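Local coordinates for protein carbohydrate kinase, FGGY (PDB 3H6E) that probably phosphorylates a carbohydrate at the expense of ATP, as other kinases of the FGGY family do, at residues A106-Q111 with I129-W134; A164-T169 with A196-I201; L238-G243 with V425-L430; M264-T269 with R291-A296. All coordinates share one frame; numbering follows the deposited sequence.

Interaction 1: residues A106-Q111 with I129-W134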
loop_
_atom_site.group_PDB
_atom_site.type_symbol
_atom_site.label_atom_id
_atom_site.label_comp_id
_atom_site.label_asym_id
_atom_site.label_seq_id
_atom_site.Cartn_x
_atom_site.Cartn_y
_atom_site.Cartn_z
ATOM N N ALA A 106 25.581 -1.665 3.411
ATOM C CA ALA A 106 26.216 -0.493 4.010
ATOM C C ALA A 106 26.827 0.393 2.935
ATOM O O ALA A 106 26.680 1.617 2.965
ATOM C CB ALA A 106 27.274 -0.917 5.016
ATOM N N ASP A 107 27.510 -0.236 1.984
ATOM C CA ASP A 107 28.062 0.475 0.838
ATOM C C ASP A 107 26.964 1.261 0.134
ATOM O O ASP A 107 27.146 2.428 -0.216
ATOM C CB ASP A 107 28.712 -0.501 -0.147
ATOM C CG ASP A 107 29.978 -1.127 0.402
ATOM O OD1 ASP A 107 30.130 -1.168 1.643
ATOM O OD2 ASP A 107 30.819 -1.579 -0.406
ATOM N N TYR A 108 25.825 0.610 -0.077
ATOM C CA TYR A 108 24.690 1.265 -0.709
ATOM C C TYR A 108 24.129 2.364 0.186
ATOM O O TYR A 108 23.911 3.489 -0.261
ATOM C CB TYR A 108 23.597 0.255 -1.051
ATOM C CG TYR A 108 22.361 0.908 -1.621
ATOM C CD1 TYR A 108 22.396 1.525 -2.866
ATOM C CD2 TYR A 108 21.161 0.913 -0.917
ATOM C CE1 TYR A 108 21.271 2.130 -3.397
ATOM C CE2 TYR A 108 20.030 1.514 -1.440
ATOM C CZ TYR A 108 20.093 2.123 -2.680
ATOM O OH TYR A 108 18.974 2.726 -3.207
ATOM N N ARG A 109 23.908 2.031 1.452
ATOM C CA ARG A 109 23.314 2.967 2.404
ATOM C C ARG A 109 24.030 4.315 2.458
ATOM O O ARG A 109 23.397 5.346 2.688
ATOM C CB ARG A 109 23.280 2.354 3.806
ATOM C CG ARG A 109 22.147 1.388 4.028
ATOM C CD ARG A 109 20.821 2.105 4.083
ATOM N NE ARG A 109 19.703 1.168 4.072
ATOM C CZ ARG A 109 19.295 0.481 5.133
ATOM N NH1 ARG A 109 19.923 0.623 6.291
ATOM N NH2 ARG A 109 18.263 -0.349 5.032
ATOM N N SER A 110 25.344 4.307 2.253
ATOM C CA SER A 110 26.149 5.516 2.445
ATOM C C SER A 110 26.221 6.381 1.193
ATOM O O SER A 110 26.892 7.411 1.181
ATOM C CB SER A 110 27.562 5.167 2.941
ATOM O OG SER A 110 28.223 4.282 2.050
ATOM N N GLN A 111 25.514 5.969 0.149
ATOM C CA GLN A 111 25.562 6.673 -1.127
ATOM C C GLN A 111 24.162 7.095 -1.609
ATOM O O GLN A 111 24.004 7.662 -2.691
ATOM C CB GLN A 111 26.323 5.817 -2.155
ATOM C CG GLN A 111 25.944 6.013 -3.599
ATOM C CD GLN A 111 24.741 5.185 -3.986
ATOM O OE1 GLN A 111 24.061 4.617 -3.128
ATOM N NE2 GLN A 111 24.472 5.106 -5.279
ATOM N N ILE A 129 13.996 -0.631 -3.880
ATOM C CA ILE A 129 14.417 -1.240 -5.138
ATOM C C ILE A 129 15.896 -0.953 -5.425
ATOM O O ILE A 129 16.618 -1.813 -5.935
ATOM C CB ILE A 129 13.524 -0.809 -6.313
ATOM C CG1 ILE A 129 12.208 -1.597 -6.284
ATOM C CG2 ILE A 129 14.240 -1.030 -7.634
ATOM C CD1 ILE A 129 11.122 -1.041 -7.201
ATOM N N GLY A 130 16.342 0.248 -5.073
ATOM C CA GLY A 130 17.738 0.624 -5.230
ATOM C C GLY A 130 18.700 -0.385 -4.624
ATOM O O GLY A 130 19.722 -0.719 -5.225
ATOM N N SER A 131 18.375 -0.875 -3.432
ATOM C CA SER A 131 19.198 -1.884 -2.770
ATOM C C SER A 131 19.357 -3.135 -3.626
ATOM O O SER A 131 20.445 -3.699 -3.720
ATOM C CB SER A 131 18.603 -2.259 -1.413
ATOM O OG SER A 131 18.505 -1.128 -0.570
ATOM N N GLN A 132 18.263 -3.572 -4.243
ATOM C CA GLN A 132 18.297 -4.730 -5.127
ATOM C C GLN A 132 19.207 -4.457 -6.318
ATOM O O GLN A 132 20.101 -5.244 -6.618
ATOM C CB GLN A 132 16.893 -5.064 -5.627
ATOM C CG GLN A 132 15.885 -5.356 -4.543
ATOM C CD GLN A 132 14.586 -5.879 -5.107
ATOM O OE1 GLN A 132 13.508 -5.580 -4.595
ATOM N NE2 GLN A 132 14.681 -6.659 -6.175
ATOM N N LEU A 133 18.960 -3.337 -6.992
ATOM C CA LEU A 133 19.779 -2.897 -8.116
ATOM C C LEU A 133 21.251 -2.844 -7.732
ATOM O O LEU A 133 22.102 -3.383 -8.439
ATOM C CB LEU A 133 19.315 -1.523 -8.613
ATOM C CG LEU A 133 18.348 -1.500 -9.799
ATOM C CD1 LEU A 133 17.575 -2.800 -9.912
ATOM C CD2 LEU A 133 17.404 -0.299 -9.730
ATOM N N TRP A 134 21.545 -2.195 -6.608
ATOM C CA TRP A 134 22.917 -2.083 -6.122
ATOM C C TRP A 134 23.583 -3.451 -6.076
ATOM O O TRP A 134 24.658 -3.654 -6.638
ATOM C CB TRP A 134 22.931 -1.460 -4.727
ATOM C CG TRP A 134 24.305 -1.210 -4.188
ATOM C CD1 TRP A 134 25.023 -2.027 -3.358
ATOM C CD2 TRP A 134 25.128 -0.065 -4.435
ATOM N NE1 TRP A 134 26.238 -1.460 -3.076
ATOM C CE2 TRP A 134 26.331 -0.256 -3.727
ATOM C CE3 TRP A 134 24.967 1.103 -5.188
ATOM C CZ2 TRP A 134 27.367 0.680 -3.748
ATOM C CZ3 TRP A 134 25.994 2.030 -5.205
ATOM C CH2 TRP A 134 27.179 1.815 -4.489
HETATM O O HOH W 1 18.512 0.663 1.451
#

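Interaction 2: residues A164-T169 with A196-I201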
loop_
_atom_site.group_PDB
_atom_site.type_symbol
_atom_site.label_atom_id
_atom_site.label_comp_id
_atom_site.label_asym_id
_atom_site.label_seq_id
_atom_site.Cartn_x
_atom_site.Cartn_y
_atom_site.Cartn_z
ATOM N N ALA A 164 7.764 -2.784 -23.380
ATOM C CA ALA A 164 8.230 -2.438 -22.049
ATOM C C ALA A 164 7.893 -0.987 -21.726
ATOM O O ALA A 164 8.100 -0.088 -22.547
ATOM C CB ALA A 164 9.730 -2.669 -21.938
ATOM N N VAL A 165 7.388 -0.767 -20.517
ATOM C CA VAL A 165 7.028 0.564 -20.054
ATOM C C VAL A 165 7.207 0.648 -18.539
ATOM O O VAL A 165 7.260 -0.375 -17.861
ATOM C CB VAL A 165 5.572 0.908 -20.451
ATOM C CG1 VAL A 165 4.958 1.902 -19.482
ATOM C CG2 VAL A 165 5.514 1.434 -21.884
ATOM N N SER A 166 7.332 1.859 -18.012
ATOM C CA SER A 166 7.339 2.052 -16.566
ATOM C C SER A 166 6.132 2.873 -16.136
ATOM O O SER A 166 5.535 3.582 -16.943
ATOM C CB SER A 166 8.632 2.735 -16.114
ATOM O OG SER A 166 9.749 1.888 -16.311
ATOM N N GLU A 167 5.772 2.768 -14.862
ATOM C CA GLU A 167 4.680 3.568 -14.314
ATOM C C GLU A 167 5.112 4.212 -12.995
ATOM O O GLU A 167 5.870 3.622 -12.223
ATOM C CB GLU A 167 3.416 2.719 -14.144
ATOM C CG GLU A 167 2.139 3.527 -13.992
ATOM C CD GLU A 167 1.944 4.038 -12.577
ATOM O OE1 GLU A 167 2.418 3.366 -11.637
ATOM O OE2 GLU A 167 1.319 5.108 -12.406
ATOM N N VAL A 168 4.621 5.419 -12.738
ATOM C CA VAL A 168 5.162 6.252 -11.666
ATOM C C VAL A 168 4.911 5.755 -10.232
ATOM O O VAL A 168 5.767 5.930 -9.366
ATOM C CB VAL A 168 4.699 7.723 -11.807
ATOM C CG1 VAL A 168 3.276 7.888 -11.324
ATOM C CG2 VAL A 168 5.627 8.644 -11.038
ATOM N N THR A 169 3.756 5.137 -9.980
ATOM C CA THR A 169 3.378 4.757 -8.613
ATOM C C THR A 169 4.250 3.659 -8.009
ATOM O O THR A 169 4.445 3.626 -6.796
ATOM C CB THR A 169 1.891 4.343 -8.499
ATOM O OG1 THR A 169 1.664 3.120 -9.214
ATOM C CG2 THR A 169 0.987 5.434 -9.047
ATOM N N ALA A 196 18.651 5.610 -16.840
ATOM C CA ALA A 196 18.747 5.423 -18.283
ATOM C C ALA A 196 18.338 4.017 -18.716
ATOM O O ALA A 196 18.030 3.784 -19.886
ATOM C CB ALA A 196 20.159 5.740 -18.763
ATOM N N ARG A 197 18.338 3.080 -17.771
ATOM C CA ARG A 197 17.988 1.694 -18.071
ATOM C C ARG A 197 16.477 1.442 -18.064
ATOM O O ARG A 197 16.015 0.435 -18.598
ATOM C CB ARG A 197 18.651 0.747 -17.073
ATOM C CG ARG A 197 20.164 0.832 -17.010
ATOM C CD ARG A 197 20.678 -0.102 -15.922
ATOM N NE ARG A 197 22.114 0.009 -15.697
ATOM C CZ ARG A 197 22.765 -0.639 -14.735
ATOM N NH1 ARG A 197 22.104 -1.439 -13.905
ATOM N NH2 ARG A 197 24.076 -0.486 -14.598
ATOM N N PHE A 198 15.717 2.348 -17.457
ATOM C CA PHE A 198 14.271 2.160 -17.311
ATOM C C PHE A 198 13.461 2.347 -18.596
ATOM O O PHE A 198 13.727 3.244 -19.399
ATOM C CB PHE A 198 13.719 3.065 -16.203
ATOM C CG PHE A 198 13.806 2.460 -14.832
ATOM C CD1 PHE A 198 12.747 1.733 -14.315
ATOM C CD2 PHE A 198 14.950 2.607 -14.063
ATOM C CE1 PHE A 198 12.822 1.170 -13.058
ATOM C CE2 PHE A 198 15.032 2.044 -12.803
ATOM C CZ PHE A 198 13.963 1.322 -12.301
ATOM N N ALA A 199 12.463 1.488 -18.774
ATOM C CA ALA A 199 11.511 1.631 -19.865
ATOM C C ALA A 199 10.794 2.973 -19.754
ATOM O O ALA A 199 10.547 3.454 -18.648
ATOM C CB ALA A 199 10.515 0.497 -19.836
ATOM N N PRO A 200 10.464 3.587 -20.902
ATOM C CA PRO A 200 9.844 4.917 -20.911
ATOM C C PRO A 200 8.641 4.984 -19.983
ATOM O O PRO A 200 7.797 4.087 -20.000
ATOM C CB PRO A 200 9.406 5.087 -22.368
ATOM C CG PRO A 200 10.370 4.250 -23.137
ATOM C CD PRO A 200 10.661 3.059 -22.264
ATOM N N ILE A 201 8.576 6.030 -19.170
ATOM C CA ILE A 201 7.473 6.198 -18.232
ATOM C C ILE A 201 6.164 6.534 -18.940
ATOM O O ILE A 201 6.118 7.391 -19.826
ATOM C CB ILE A 201 7.779 7.274 -17.173
ATOM C CG1 ILE A 201 8.775 6.733 -16.143
ATOM C CG2 ILE A 201 6.495 7.724 -16.492
ATOM C CD1 ILE A 201 9.239 7.760 -15.129
#

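Interaction 3: residues L238-G243 with V425-L430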
loop_
_atom_site.group_PDB
_atom_site.type_symbol
_atom_site.label_atom_id
_atom_site.label_comp_id
_atom_site.label_asym_id
_atom_site.label_seq_id
_atom_site.Cartn_x
_atom_site.Cartn_y
_atom_site.Cartn_z
ATOM N N LEU A 238 -6.513 3.391 -3.659
ATOM C CA LEU A 238 -6.696 4.837 -3.707
ATOM C C LEU A 238 -7.662 5.215 -4.822
ATOM O O LEU A 238 -8.591 6.006 -4.612
ATOM C CB LEU A 238 -5.358 5.554 -3.879
ATOM C CG LEU A 238 -4.441 5.485 -2.660
ATOM C CD1 LEU A 238 -3.208 6.358 -2.872
ATOM C CD2 LEU A 238 -5.191 5.897 -1.395
ATOM N N LEU A 239 -7.439 4.646 -6.005
ATOM C CA LEU A 239 -8.389 4.768 -7.106
ATOM C C LEU A 239 -9.790 4.445 -6.624
ATOM O O LEU A 239 -10.721 5.221 -6.822
ATOM C CB LEU A 239 -8.023 3.818 -8.242
ATOM C CG LEU A 239 -7.103 4.374 -9.322
ATOM C CD1 LEU A 239 -6.888 3.328 -10.406
ATOM C CD2 LEU A 239 -7.689 5.646 -9.902
ATOM N N ALA A 240 -9.931 3.285 -5.991
ATOM C CA ALA A 240 -11.215 2.860 -5.448
ATOM C C ALA A 240 -11.813 3.930 -4.536
ATOM O O ALA A 240 -12.908 4.435 -4.785
ATOM C CB ALA A 240 -11.066 1.549 -4.703
ATOM N N ALA A 241 -11.083 4.273 -3.482
ATOM C CA ALA A 241 -11.531 5.279 -2.529
ATOM C C ALA A 241 -11.999 6.553 -3.234
ATOM O O ALA A 241 -12.999 7.155 -2.843
ATOM C CB ALA A 241 -10.426 5.594 -1.539
ATOM N N ARG A 242 -11.279 6.955 -4.276
ATOM C CA ARG A 242 -11.628 8.163 -5.016
ATOM C C ARG A 242 -12.892 7.974 -5.852
ATOM O O ARG A 242 -13.415 8.926 -6.429
ATOM C CB ARG A 242 -10.460 8.620 -5.897
ATOM C CG ARG A 242 -9.233 9.060 -5.109
ATOM C CD ARG A 242 -8.334 9.963 -5.926
ATOM N NE ARG A 242 -7.697 9.261 -7.034
ATOM C CZ ARG A 242 -6.481 8.721 -6.982
ATOM N NH1 ARG A 242 -5.762 8.799 -5.869
ATOM N NH2 ARG A 242 -5.982 8.102 -8.041
ATOM N N GLY A 243 -13.375 6.737 -5.918
ATOM C CA GLY A 243 -14.625 6.436 -6.591
ATOM C C GLY A 243 -15.823 6.879 -5.771
ATOM O O GLY A 243 -16.855 7.262 -6.323
ATOM N N VAL A 425 -10.420 -6.361 -3.600
ATOM C CA VAL A 425 -9.204 -5.561 -3.572
ATOM C C VAL A 425 -8.813 -5.019 -4.951
ATOM O O VAL A 425 -8.097 -4.019 -5.050
ATOM C CB VAL A 425 -8.031 -6.369 -2.974
ATOM C CG1 VAL A 425 -7.422 -7.287 -4.026
ATOM C CG2 VAL A 425 -6.982 -5.436 -2.396
ATOM N N SER A 426 -9.299 -5.663 -6.010
ATOM C CA SER A 426 -8.883 -5.327 -7.375
ATOM C C SER A 426 -9.783 -4.314 -8.095
ATOM O O SER A 426 -9.509 -3.943 -9.240
ATOM C CB SER A 426 -8.760 -6.600 -8.229
ATOM O OG SER A 426 -7.715 -7.444 -7.769
ATOM N N PHE A 427 -10.846 -3.861 -7.438
ATOM C CA PHE A 427 -11.797 -2.970 -8.099
ATOM C C PHE A 427 -11.145 -1.709 -8.656
ATOM O O PHE A 427 -11.396 -1.328 -9.800
ATOM C CB PHE A 427 -12.949 -2.575 -7.173
ATOM C CG PHE A 427 -13.766 -1.425 -7.699
ATOM C CD1 PHE A 427 -14.571 -1.586 -8.815
ATOM C CD2 PHE A 427 -13.709 -0.180 -7.094
ATOM C CE1 PHE A 427 -15.312 -0.532 -9.312
ATOM C CE2 PHE A 427 -14.450 0.879 -7.585
ATOM C CZ PHE A 427 -15.255 0.701 -8.696
ATOM N N GLY A 428 -10.319 -1.064 -7.837
ATOM C CA GLY A 428 -9.727 0.214 -8.185
ATOM C C GLY A 428 -9.355 0.378 -9.644
ATOM O O GLY A 428 -9.657 1.399 -10.255
ATOM N N ALA A 429 -8.698 -0.631 -10.204
ATOM C CA ALA A 429 -8.197 -0.564 -11.574
ATOM C C ALA A 429 -9.277 -0.236 -12.610
ATOM O O ALA A 429 -9.003 0.429 -13.605
ATOM C CB ALA A 429 -7.486 -1.855 -11.937
ATOM N N LEU A 430 -10.497 -0.710 -12.388
ATOM C CA LEU A 430 -11.602 -0.403 -13.291
ATOM C C LEU A 430 -11.729 1.097 -13.528
ATOM O O LEU A 430 -12.016 1.541 -14.641
ATOM C CB LEU A 430 -12.917 -0.946 -12.734
ATOM C CG LEU A 430 -13.318 -2.370 -13.125
ATOM C CD1 LEU A 430 -12.195 -3.362 -12.883
ATOM C CD2 LEU A 430 -14.576 -2.779 -12.377
#

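Interaction 4: residues M264-T269 with R291-A296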
loop_
_atom_site.group_PDB
_atom_site.type_symbol
_atom_site.label_atom_id
_atom_site.label_comp_id
_atom_site.label_asym_id
_atom_site.label_seq_id
_atom_site.Cartn_x
_atom_site.Cartn_y
_atom_site.Cartn_z
HETATM N N MSE A 264 -2.382 7.525 3.996
HETATM C CA MSE A 264 -1.985 8.050 2.700
HETATM C C MSE A 264 -2.885 9.215 2.318
HETATM O O MSE A 264 -4.078 9.037 2.063
HETATM C CB MSE A 264 -2.055 6.956 1.644
HETATM C CG MSE A 264 -1.225 5.727 1.994
HETATM SE SE MSE A 264 -1.458 4.283 0.705
HETATM C CE MSE A 264 -0.601 5.111 -0.839
ATOM N N ARG A 265 -2.310 10.412 2.290
ATOM C CA ARG A 265 -3.085 11.614 2.028
ATOM C C ARG A 265 -3.087 12.004 0.554
ATOM O O ARG A 265 -2.072 11.900 -0.132
ATOM C CB ARG A 265 -2.564 12.779 2.871
ATOM C CG ARG A 265 -3.120 14.126 2.456
ATOM C CD ARG A 265 -2.497 15.255 3.244
ATOM N NE ARG A 265 -2.967 16.548 2.761
ATOM C CZ ARG A 265 -2.455 17.721 3.116
ATOM N NH1 ARG A 265 -1.444 17.780 3.965
ATOM N NH2 ARG A 265 -2.959 18.836 2.612
ATOM N N LEU A 266 -4.239 12.458 0.077
ATOM C CA LEU A 266 -4.372 12.971 -1.280
ATOM C C LEU A 266 -4.586 14.475 -1.206
ATOM O O LEU A 266 -5.724 14.945 -1.192
ATOM C CB LEU A 266 -5.555 12.310 -1.985
ATOM C CG LEU A 266 -5.575 10.781 -1.919
ATOM C CD1 LEU A 266 -6.942 10.214 -2.293
ATOM C CD2 LEU A 266 -4.477 10.198 -2.793
ATOM N N PRO A 267 -3.487 15.238 -1.148
ATOM C CA PRO A 267 -3.575 16.687 -0.932
ATOM C C PRO A 267 -4.321 17.408 -2.057
ATOM O O PRO A 267 -4.191 17.045 -3.224
ATOM C CB PRO A 267 -2.104 17.128 -0.895
ATOM C CG PRO A 267 -1.319 15.871 -0.635
ATOM C CD PRO A 267 -2.096 14.787 -1.308
ATOM N N ALA A 268 -5.107 18.413 -1.693
ATOM C CA ALA A 268 -5.796 19.242 -2.672
ATOM C C ALA A 268 -4.943 20.466 -2.967
ATOM O O ALA A 268 -5.167 21.183 -3.945
ATOM C CB ALA A 268 -7.166 19.653 -2.154
ATOM N N THR A 269 -3.964 20.698 -2.098
ATOM C CA THR A 269 -2.995 21.769 -2.289
ATOM C C THR A 269 -1.586 21.189 -2.390
ATOM O O THR A 269 -1.349 20.046 -2.000
ATOM C CB THR A 269 -3.037 22.773 -1.122
ATOM O OG1 THR A 269 -2.818 22.081 0.115
ATOM C CG2 THR A 269 -4.384 23.474 -1.076
ATOM N N ARG A 291 1.459 12.992 -8.684
ATOM C CA ARG A 291 1.370 13.917 -7.556
ATOM C C ARG A 291 1.770 13.244 -6.244
ATOM O O ARG A 291 1.351 12.121 -5.956
ATOM C CB ARG A 291 -0.049 14.486 -7.443
ATOM C CG ARG A 291 -0.306 15.732 -8.291
ATOM C CD ARG A 291 -1.804 15.958 -8.514
ATOM N NE ARG A 291 -2.633 15.212 -7.564
ATOM C CZ ARG A 291 -3.022 15.666 -6.374
ATOM N NH1 ARG A 291 -2.667 16.880 -5.967
ATOM N NH2 ARG A 291 -3.771 14.901 -5.585
ATOM N N PRO A 292 2.587 13.931 -5.438
ATOM C CA PRO A 292 3.045 13.364 -4.164
ATOM C C PRO A 292 1.904 12.938 -3.237
ATOM O O PRO A 292 0.897 13.634 -3.098
ATOM C CB PRO A 292 3.849 14.510 -3.540
ATOM C CG PRO A 292 4.327 15.303 -4.709
ATOM C CD PRO A 292 3.220 15.229 -5.726
ATOM N N VAL A 293 2.084 11.780 -2.613
ATOM C CA VAL A 293 1.125 11.227 -1.671
ATOM C C VAL A 293 1.782 11.098 -0.305
ATOM O O VAL A 293 2.360 10.057 0.014
ATOM C CB VAL A 293 0.648 9.842 -2.126
ATOM C CG1 VAL A 293 -0.220 9.186 -1.055
ATOM C CG2 VAL A 293 -0.085 9.942 -3.457
ATOM N N PRO A 294 1.709 12.165 0.501
ATOM C CA PRO A 294 2.317 12.159 1.835
ATOM C C PRO A 294 1.783 11.001 2.669
ATOM O O PRO A 294 0.574 10.768 2.699
ATOM C CB PRO A 294 1.872 13.499 2.427
ATOM C CG PRO A 294 1.653 14.374 1.243
ATOM C CD PRO A 294 1.112 13.468 0.170
ATOM N N SER A 295 2.684 10.284 3.335
ATOM C CA SER A 295 2.310 9.083 4.069
ATOM C C SER A 295 2.954 9.011 5.448
ATOM O O SER A 295 4.063 9.493 5.651
ATOM C CB SER A 295 2.691 7.839 3.264
ATOM O OG SER A 295 2.303 7.983 1.907
ATOM N N ALA A 296 2.245 8.401 6.389
ATOM C CA ALA A 296 2.783 8.145 7.719
ATOM C C ALA A 296 2.233 6.821 8.217
ATOM O O ALA A 296 1.025 6.593 8.163
ATOM C CB ALA A 296 2.409 9.261 8.669
#

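Interaction 1: residues A106-Q111 with I129-W134
Tyr108, near the end of helix 102-109, lies between the indole of Trp134 and the first turn of helix 129-139 and touches both. Carbon-to-ring contacts carry most of the surface. Tyr108 CB stands over the face of the five-membered ring of Trp134, 3.5 Å from its centroid and 9° off the normal, a CH-pi contact. The two rings themselves meet obliquely, planes 50° apart, with Tyr108 CD1 3.5 Å from Trp134 CE3. Trp134 CG is anti to the backbone N (chi1 -176°), which directs the indole toward helix 102-109, where NE1 comes 4.0 Å from Asp107 CB. A second CH-pi contact places Ser131 CA over one face of the Tyr108 ring, 4.0 Å from its centroid. Close backbone packing follows at Gly130, whose CA is 3.2 Å from Tyr108 OH; a side chain there would collide with that hydroxyl. With an alanine in place of Trp134, Tyr108 CB would probably lose its cover on this side, and the phenol would lose one of the surfaces that hold it. The polar contacts are indirect. Water 1 accepts from Arg109 NE at 2.9 Å and pairs with Ser131 OG at 2.7 Å, while Tyr108 OH is hydrogen-bonded to Asp176, outside both segments. Met188 of helix 187-191 packs on Tyr108 as well. The chemistry is thus mainly apolar: aromatic surface and a missing side chain fit the two helices of this N-terminal region together, and a water spans one margin of the contact.

Interaction 2: residues A164-T169 with A196-I201
Phe198 turns the edge of its ring to Ser166, with CD1 3.6 Å from the hydroxyl OG, and further along it meets the ring of Phe185. Next in the chain, Ala199 points its methyl at the backbone of the facing segment: CB lies 3.4 Å from Val165 N and also packs on Ala164, the two CB atoms being 3.9 Å apart. The carbonyl of Ala199 takes the hydroxyl proton of Ser166, OG to O 2.9 Å. That bond is set by the serine torsion, which keeps OG beside the backbone N and anti to the carbonyl carbon (chi1 -67°). Here the two segments begin a two-stranded parallel sheet, 166-167 alongside 201-202, within the N-terminal region of the FGGY fold; the first strand is only weakly bonded. Pro200 supplies one sheet bond, its O accepting from Ser166 N at 3.0 Å; the Ser166 backbone also bonds to Val202. The N-H points almost straight at the oxygen (171°), although the nitrogen sits well above the carbonyl plane. Ser166 therefore holds two successive carbonyls, one with its side chain and one with its backbone. The same Pro200 O also faces the branched side chain of Val165. Ile201 then pairs with Ser166 in the parallel bridge: its CA makes a CA-H...O contact of 3.5 Å to Ser166 O, and its CG1 lies 4.0 Å from Ser166 CB, on the same face of the sheet. Trp178 packs on Ile201 and on Val168, where the facing segment has already turned into helix 168-171, N-capped by Glu167 through OE1, which accepts from Thr169 N.

Interaction 3: residues L238-G243 with V425-L430
Phe427 carries CG anti to its backbone N (chi1 167°), and this brings the rim of its ring to the methyl of Ala240; in Leu239, CD1 is anti to CA (chi2 -178°), and the extended branch reaches the carbonyl of Gly428. The contact belongs to the two-domain fold of the actin-like ATPase superfamily, to which FGGY kinases are assigned, and it joins the two halves. Helix 233-241 directly follows strand 226-232 of the six-stranded sheet, whereas 425-430 follows strand 415-419 of the other sheet. Each piece also touches the opposite half: helix 233-241 packs on strand 261-266, while Ser426, Ala429 and Leu430 lie on Val10 of strand 9-13. At the centre the two backbones come close, Ala240 CA and Gly428 CA being 4.1 Å apart, with Ala240 N 3.8 Å from Gly428 CA. A CB at Gly428 would point toward Ala240 N and Leu239 CB, about 3.5 Å from each, so a larger side chain would probably be crowded here. Ala240 CB sits near the plane of the Phe427 ring, 4.0 Å from CD2, and meets the ring's edge rather than its face. These are van der Waals contacts; polar ties come from further along the chain, where Arg431, next after the segment, donates from NH1 to Leu239 O, and Arg438 NH1 donates to Gly243 O. Leu239 meets the carbonyl oxygen of Gly428 with two carbons: its CB is 3.5 Å from Gly428 O and its CD1 3.4 Å from the same oxygen, and CD1 ends 4.3 Å from Ala429 CA.

Interaction 4: residues M264-T269 with R291-A296
Pro267 and Pro294 point their rings at each other, Pro267 CG 3.5 Å from Pro294 CD, in the tightly packed part of the contact, just where strand 261-266 ends beside the antiparallel strand 292-298. Beside them Arg265 N donates to Pro294 O at 2.9 Å in a nearly straight bond (176°). Val293 lies on the Met264 side: with CG1 anti to the backbone N (chi1 173°), that methyl comes 3.4 Å from Arg265 O and 4.0 Å from CB of Met264, a selenomethionine. The solvent side belongs to Arg291, whose guanidinium grips one atom end-on: NH1 lies 3.1 Å and NH2 3.2 Å from Pro267 O, which stays in the guanidinium plane. Its NE forms a salt bridge with Asp287. An alanine in place of Pro267 would remove the ring that fills the space before Pro294, and the chain carrying the carbonyl for Arg291 would probably be freer to turn. Met264 and Ser295 form a non-hydrogen-bonded pair further in. Strand 261-266 is flanked on its other side by strand 252-256, strand 292-298 by the outermost strand 282-286, and Leu238 of helix 233-241 packs on Met264 and Leu266.

Overall arrangement
From the N terminus, interaction 1 comes first and closes a short loop of 17 residues between helices 102-109 and 129-139. Interaction 2 follows in series, closing a loop of 26 residues where strands 166-167 and 201-202 pair; both lie in the N-terminal region, their nearest atoms about 5 Å apart. Interaction 3 opens next and closes only 181 residues later, bringing helix 233-241 to the chain after strand 415-419. Interaction 4 lies wholly within that span, pairing neighbouring strands of the seven-stranded sheet. These last two touch through side-chain packing, so the inter-half contact also borders that sheet.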